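Local coordinates for GDSL-like protein (Roseburia intestinalis L1-82, PDB 6HFZ), which removes acetyl groups from acetylated mannans as a two-domain esterase of the GDSL-like (SGNH hydrolase) family, at residues Y7-K21 and S204-E216. Sequence-based numbering, arbitrary orientation.
Sequences YENGIANRGCLYRLK and SVITYFLDKVKTE
Tyr7 lays its CB over the centre of one face of the Tyr208 ring, 3.5 Å from the centroid, a CH-pi contact. The two rings are nearly parallel but slid apart, so they barely overlap. At the Tyr7 ring edge, OH lies 2.8 Å from Ser204 OG, which hydrogen-bonds Leu201 O one turn back. Glu8 OE2 comes to the Tyr208 edge in the ring plane, with its carboxylate turned 73° from that plane. It takes two bonds. Tyr208 OH donates to its anti lone pair at 2.7 Å. Lys212 NZ makes a salt bridge to the same oxygen from the syn side, 17° out of the carboxylate plane. Bends at the last two torsions of Lys212 curl its amine back to this oxygen. With an alanine at Tyr208, Glu8 OE2 would probably keep only Lys212 as a partner across this contact, and Tyr7 CB would lose the ring face it rests on.

This contact lies in the SGNH hydrolase domain, an alpha/beta/alpha sandwich. Helix 196-215 packs on the central sheet, and residues 7-21 run alongside this helix, through edge strand 11-13 and into helix 18-28. Phe209 points from the helix toward residues 7-21 and also touches Val167 and Leu138 of the sheet. Val213 CG2 sits over one face of its ring, toward the rim. Arg14 O is at its edge, while Ile11 CG1 and Leu17 CD2 approach obliquely. Leu17 and Val213 meet tip to tip, CD2 to CG2 at 4.0 Å. Leu20 CG packs on the other methyl, Val213 CG1. Leu17 CD1 sits over one face of the Arg14 guanidinium, toward its rim. At the guanidinium edge, NH2 forms a salt bridge to Glu216 OE1 at 3.4 Å, its hydrogen bond weak, with the two flat groups 11° apart. Lys21 NZ makes a second salt bridge to this oxygen at 3.3 Å, again with a weak hydrogen bond.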
# COMPACT_ATOMS: atom_id res chain seq x y z
N TYR A 7 -8.13 -21.31 14.06
CA TYR A 7 -8.72 -20.11 13.43
C TYR A 7 -8.91 -18.98 14.45
O TYR A 7 -8.70 -17.80 14.14
CB TYR A 7 -10.01 -20.48 12.71
CG TYR A 7 -9.73 -21.00 11.33
CD1 TYR A 7 -9.49 -20.12 10.29
CD2 TYR A 7 -9.54 -22.34 11.07
CE1 TYR A 7 -9.21 -20.56 9.01
CE2 TYR A 7 -9.22 -22.80 9.80
CZ TYR A 7 -9.04 -21.90 8.76
OH TYR A 7 -8.74 -22.32 7.50
N GLU A 8 -9.26 -19.32 15.69
CA GLU A 8 -9.40 -18.25 16.74
C GLU A 8 -8.10 -17.43 16.90
O GLU A 8 -8.11 -16.23 17.22
CB GLU A 8 -9.83 -18.89 18.07
CG GLU A 8 -11.30 -19.23 18.09
CD GLU A 8 -12.19 -17.99 18.18
OE1 GLU A 8 -11.85 -17.09 18.97
OE2 GLU A 8 -13.19 -17.93 17.45
N ASN A 9 -6.95 -18.08 16.72
CA ASN A 9 -5.64 -17.41 16.89
C ASN A 9 -5.39 -16.40 15.76
O ASN A 9 -4.43 -15.63 15.84
CB ASN A 9 -4.48 -18.39 16.98
CG ASN A 9 -4.50 -19.19 18.27
OD1 ASN A 9 -5.18 -18.81 19.23
ND2 ASN A 9 -3.76 -20.28 18.31
N GLY A 10 -6.27 -16.40 14.75
CA GLY A 10 -6.19 -15.42 13.64
C GLY A 10 -6.71 -14.04 14.04
O GLY A 10 -6.45 -13.07 13.35
N ILE A 11 -7.49 -13.95 15.13
CA ILE A 11 -8.07 -12.65 15.52
C ILE A 11 -7.05 -11.91 16.38
O ILE A 11 -6.91 -12.18 17.54
CB ILE A 11 -9.44 -12.82 16.20
CG1 ILE A 11 -10.39 -13.62 15.32
CG2 ILE A 11 -10.01 -11.46 16.61
CD1 ILE A 11 -11.53 -14.27 16.07
N ALA A 12 -6.30 -10.99 15.74
CA ALA A 12 -5.25 -10.26 16.32
C ALA A 12 -5.83 -9.13 17.16
O ALA A 12 -5.18 -8.72 18.12
CB ALA A 12 -4.34 -9.70 15.25
N ASN A 13 -6.97 -8.59 16.73
CA ASN A 13 -7.69 -7.55 17.47
C ASN A 13 -9.17 -7.67 17.11
O ASN A 13 -9.56 -7.64 15.97
CB ASN A 13 -7.17 -6.13 17.20
CG ASN A 13 -7.57 -5.14 18.27
OD1 ASN A 13 -7.43 -5.43 19.47
ND2 ASN A 13 -8.08 -3.98 17.90
N ARG A 14 -10.04 -7.81 18.11
CA ARG A 14 -11.46 -7.89 17.81
C ARG A 14 -11.94 -6.50 17.37
O ARG A 14 -12.75 -6.38 16.43
CB ARG A 14 -12.24 -8.41 19.04
CG ARG A 14 -13.75 -8.20 18.92
CD ARG A 14 -14.55 -8.51 20.19
NE ARG A 14 -15.99 -8.49 19.94
CZ ARG A 14 -16.75 -7.40 19.98
NH1 ARG A 14 -16.21 -6.19 20.11
NH2 ARG A 14 -18.07 -7.53 19.89
N GLY A 15 -11.48 -5.50 18.10
CA GLY A 15 -11.81 -4.10 17.83
C GLY A 15 -13.27 -3.81 18.06
O GLY A 15 -13.98 -4.61 18.64
N CYS A 16 -13.72 -2.66 17.57
CA CYS A 16 -15.12 -2.26 17.66
C CYS A 16 -15.80 -2.67 16.36
O CYS A 16 -15.30 -2.31 15.26
CB CYS A 16 -15.22 -0.77 17.90
SG CYS A 16 -16.90 -0.11 17.67
N LEU A 17 -16.87 -3.48 16.44
CA LEU A 17 -17.53 -4.01 15.23
C LEU A 17 -18.74 -3.18 14.77
O LEU A 17 -19.50 -3.61 13.90
CB LEU A 17 -17.94 -5.45 15.52
CG LEU A 17 -16.80 -6.33 16.03
CD1 LEU A 17 -17.35 -7.66 16.50
CD2 LEU A 17 -15.74 -6.51 14.95
N TYR A 18 -18.94 -2.01 15.35
CA TYR A 18 -20.06 -1.15 14.98
C TYR A 18 -20.18 -0.99 13.46
O TYR A 18 -21.25 -1.23 12.88
CB TYR A 18 -19.91 0.19 15.70
CG TYR A 18 -20.98 1.19 15.35
CD1 TYR A 18 -22.29 1.01 15.75
CD2 TYR A 18 -20.68 2.32 14.60
CE1 TYR A 18 -23.28 1.93 15.44
CE2 TYR A 18 -21.65 3.24 14.26
CZ TYR A 18 -22.95 3.05 14.69
OH TYR A 18 -23.89 3.97 14.37
N ARG A 19 -19.14 -0.47 12.79
CA ARG A 19 -19.25 -0.17 11.37
C ARG A 19 -19.45 -1.44 10.54
O ARG A 19 -20.25 -1.51 9.61
CB ARG A 19 -17.99 0.55 10.87
CG ARG A 19 -17.89 2.00 11.32
CD ARG A 19 -16.74 2.69 10.61
NE ARG A 19 -16.52 4.03 11.14
CZ ARG A 19 -15.74 4.94 10.56
NH1 ARG A 19 -15.12 4.65 9.43
NH2 ARG A 19 -15.59 6.13 11.14
N LEU A 20 -18.67 -2.47 10.89
CA LEU A 20 -18.74 -3.70 10.13
C LEU A 20 -20.15 -4.33 10.25
O LEU A 20 -20.73 -4.81 9.27
CB LEU A 20 -17.63 -4.61 10.67
CG LEU A 20 -17.51 -5.97 10.01
CD1 LEU A 20 -17.59 -5.87 8.48
CD2 LEU A 20 -16.18 -6.60 10.43
N LYS A 21 -20.75 -4.22 11.44
CA LYS A 21 -22.06 -4.81 11.64
C LYS A 21 -23.10 -3.94 10.92
O LYS A 21 -24.05 -4.48 10.39
CB LYS A 21 -22.36 -4.98 13.13
CG LYS A 21 -21.78 -6.24 13.75
CD LYS A 21 -21.82 -6.21 15.26
CE LYS A 21 -21.57 -7.56 15.90
NZ LYS A 21 -21.73 -7.48 17.38
N SER A 204 -9.60 -17.92 4.03
CA SER A 204 -10.34 -18.71 5.04
C SER A 204 -10.18 -18.08 6.43
O SER A 204 -11.10 -18.11 7.23
CB SER A 204 -9.92 -20.17 5.04
OG SER A 204 -8.63 -20.32 5.61
N VAL A 205 -9.00 -17.50 6.71
CA VAL A 205 -8.77 -16.90 8.01
C VAL A 205 -9.67 -15.65 8.13
O VAL A 205 -10.25 -15.41 9.17
CB VAL A 205 -7.27 -16.59 8.25
CG1 VAL A 205 -7.10 -15.76 9.50
CG2 VAL A 205 -6.39 -17.85 8.29
N ILE A 206 -9.77 -14.88 7.04
CA ILE A 206 -10.52 -13.66 7.05
C ILE A 206 -12.01 -14.00 7.17
O ILE A 206 -12.73 -13.38 7.96
CB ILE A 206 -10.23 -12.83 5.79
CG1 ILE A 206 -8.78 -12.36 5.77
CG2 ILE A 206 -11.21 -11.67 5.73
CD1 ILE A 206 -8.28 -11.91 4.39
N THR A 207 -12.48 -14.97 6.39
CA THR A 207 -13.94 -15.29 6.36
C THR A 207 -14.38 -15.93 7.69
O THR A 207 -15.52 -15.76 8.11
CB THR A 207 -14.33 -16.06 5.09
OG1 THR A 207 -13.67 -17.32 5.07
CG2 THR A 207 -13.99 -15.34 3.80
N TYR A 208 -13.49 -16.69 8.37
CA TYR A 208 -13.76 -17.20 9.71
C TYR A 208 -14.23 -16.06 10.62
O TYR A 208 -15.26 -16.14 11.34
CB TYR A 208 -12.51 -17.84 10.32
CG TYR A 208 -12.74 -18.29 11.73
CD1 TYR A 208 -13.29 -19.54 11.94
CD2 TYR A 208 -12.43 -17.51 12.83
CE1 TYR A 208 -13.55 -20.00 13.22
CE2 TYR A 208 -12.67 -17.97 14.12
CZ TYR A 208 -13.26 -19.21 14.30
OH TYR A 208 -13.53 -19.73 15.53
N PHE A 209 -13.51 -14.93 10.56
CA PHE A 209 -13.80 -13.79 11.39
C PHE A 209 -15.10 -13.13 10.91
O PHE A 209 -15.94 -12.80 11.74
CB PHE A 209 -12.63 -12.79 11.38
CG PHE A 209 -12.89 -11.50 12.11
CD1 PHE A 209 -12.91 -11.49 13.50
CD2 PHE A 209 -13.14 -10.33 11.42
CE1 PHE A 209 -13.18 -10.32 14.18
CE2 PHE A 209 -13.39 -9.16 12.11
CZ PHE A 209 -13.37 -9.15 13.48
N LEU A 210 -15.25 -12.94 9.59
CA LEU A 210 -16.45 -12.24 9.05
C LEU A 210 -17.68 -13.04 9.50
O LEU A 210 -18.67 -12.50 9.96
CB LEU A 210 -16.37 -12.09 7.53
CG LEU A 210 -15.32 -11.10 7.05
CD1 LEU A 210 -15.34 -10.98 5.55
CD2 LEU A 210 -15.53 -9.75 7.71
N ASP A 211 -17.57 -14.38 9.44
CA ASP A 211 -18.73 -15.25 9.84
C ASP A 211 -19.03 -15.08 11.34
O ASP A 211 -20.19 -15.06 11.76
CB ASP A 211 -18.47 -16.70 9.43
CG ASP A 211 -18.93 -17.01 8.02
OD1 ASP A 211 -20.00 -16.50 7.61
OD2 ASP A 211 -18.24 -17.73 7.33
N LYS A 212 -18.00 -15.00 12.18
CA LYS A 212 -18.16 -14.81 13.60
C LYS A 212 -18.86 -13.47 13.87
O LYS A 212 -19.77 -13.36 14.72
CB LYS A 212 -16.82 -14.90 14.34
CG LYS A 212 -16.93 -14.58 15.82
CD LYS A 212 -15.62 -14.36 16.52
CE LYS A 212 -14.84 -15.64 16.61
NZ LYS A 212 -15.45 -16.56 17.59
N VAL A 213 -18.43 -12.42 13.16
CA VAL A 213 -19.04 -11.11 13.33
C VAL A 213 -20.52 -11.14 12.95
O VAL A 213 -21.33 -10.44 13.60
CB VAL A 213 -18.29 -10.02 12.54
CG1 VAL A 213 -19.00 -8.67 12.54
CG2 VAL A 213 -16.88 -9.90 13.09
N LYS A 214 -20.84 -11.82 11.84
CA LYS A 214 -22.18 -11.82 11.30
C LYS A 214 -23.16 -12.48 12.28
O LYS A 214 -24.31 -12.05 12.40
CB LYS A 214 -22.26 -12.56 9.97
CG LYS A 214 -23.69 -12.85 9.53
CD LYS A 214 -23.81 -13.50 8.20
CE LYS A 214 -25.25 -13.52 7.71
NZ LYS A 214 -26.01 -14.64 8.31
N THR A 215 -22.70 -13.52 12.98
CA THR A 215 -23.62 -14.36 13.77
C THR A 215 -23.61 -13.99 15.25
O THR A 215 -24.38 -14.56 16.02
CB THR A 215 -23.27 -15.83 13.60
OG1 THR A 215 -21.95 -16.01 14.12
CG2 THR A 215 -23.36 -16.28 12.16
N GLU A 216 -22.75 -13.07 15.67
CA GLU A 216 -22.73 -12.64 17.07
C GLU A 216 -24.09 -12.05 17.48
O GLU A 216 -24.63 -11.15 16.82
CB GLU A 216 -21.61 -11.64 17.31
CG GLU A 216 -20.41 -12.24 17.99
CD GLU A 216 -19.36 -11.20 18.31
OE1 GLU A 216 -19.71 -9.99 18.28
OE2 GLU A 216 -18.20 -11.60 18.57
O HOH W 1 -9.57 -15.63 12.25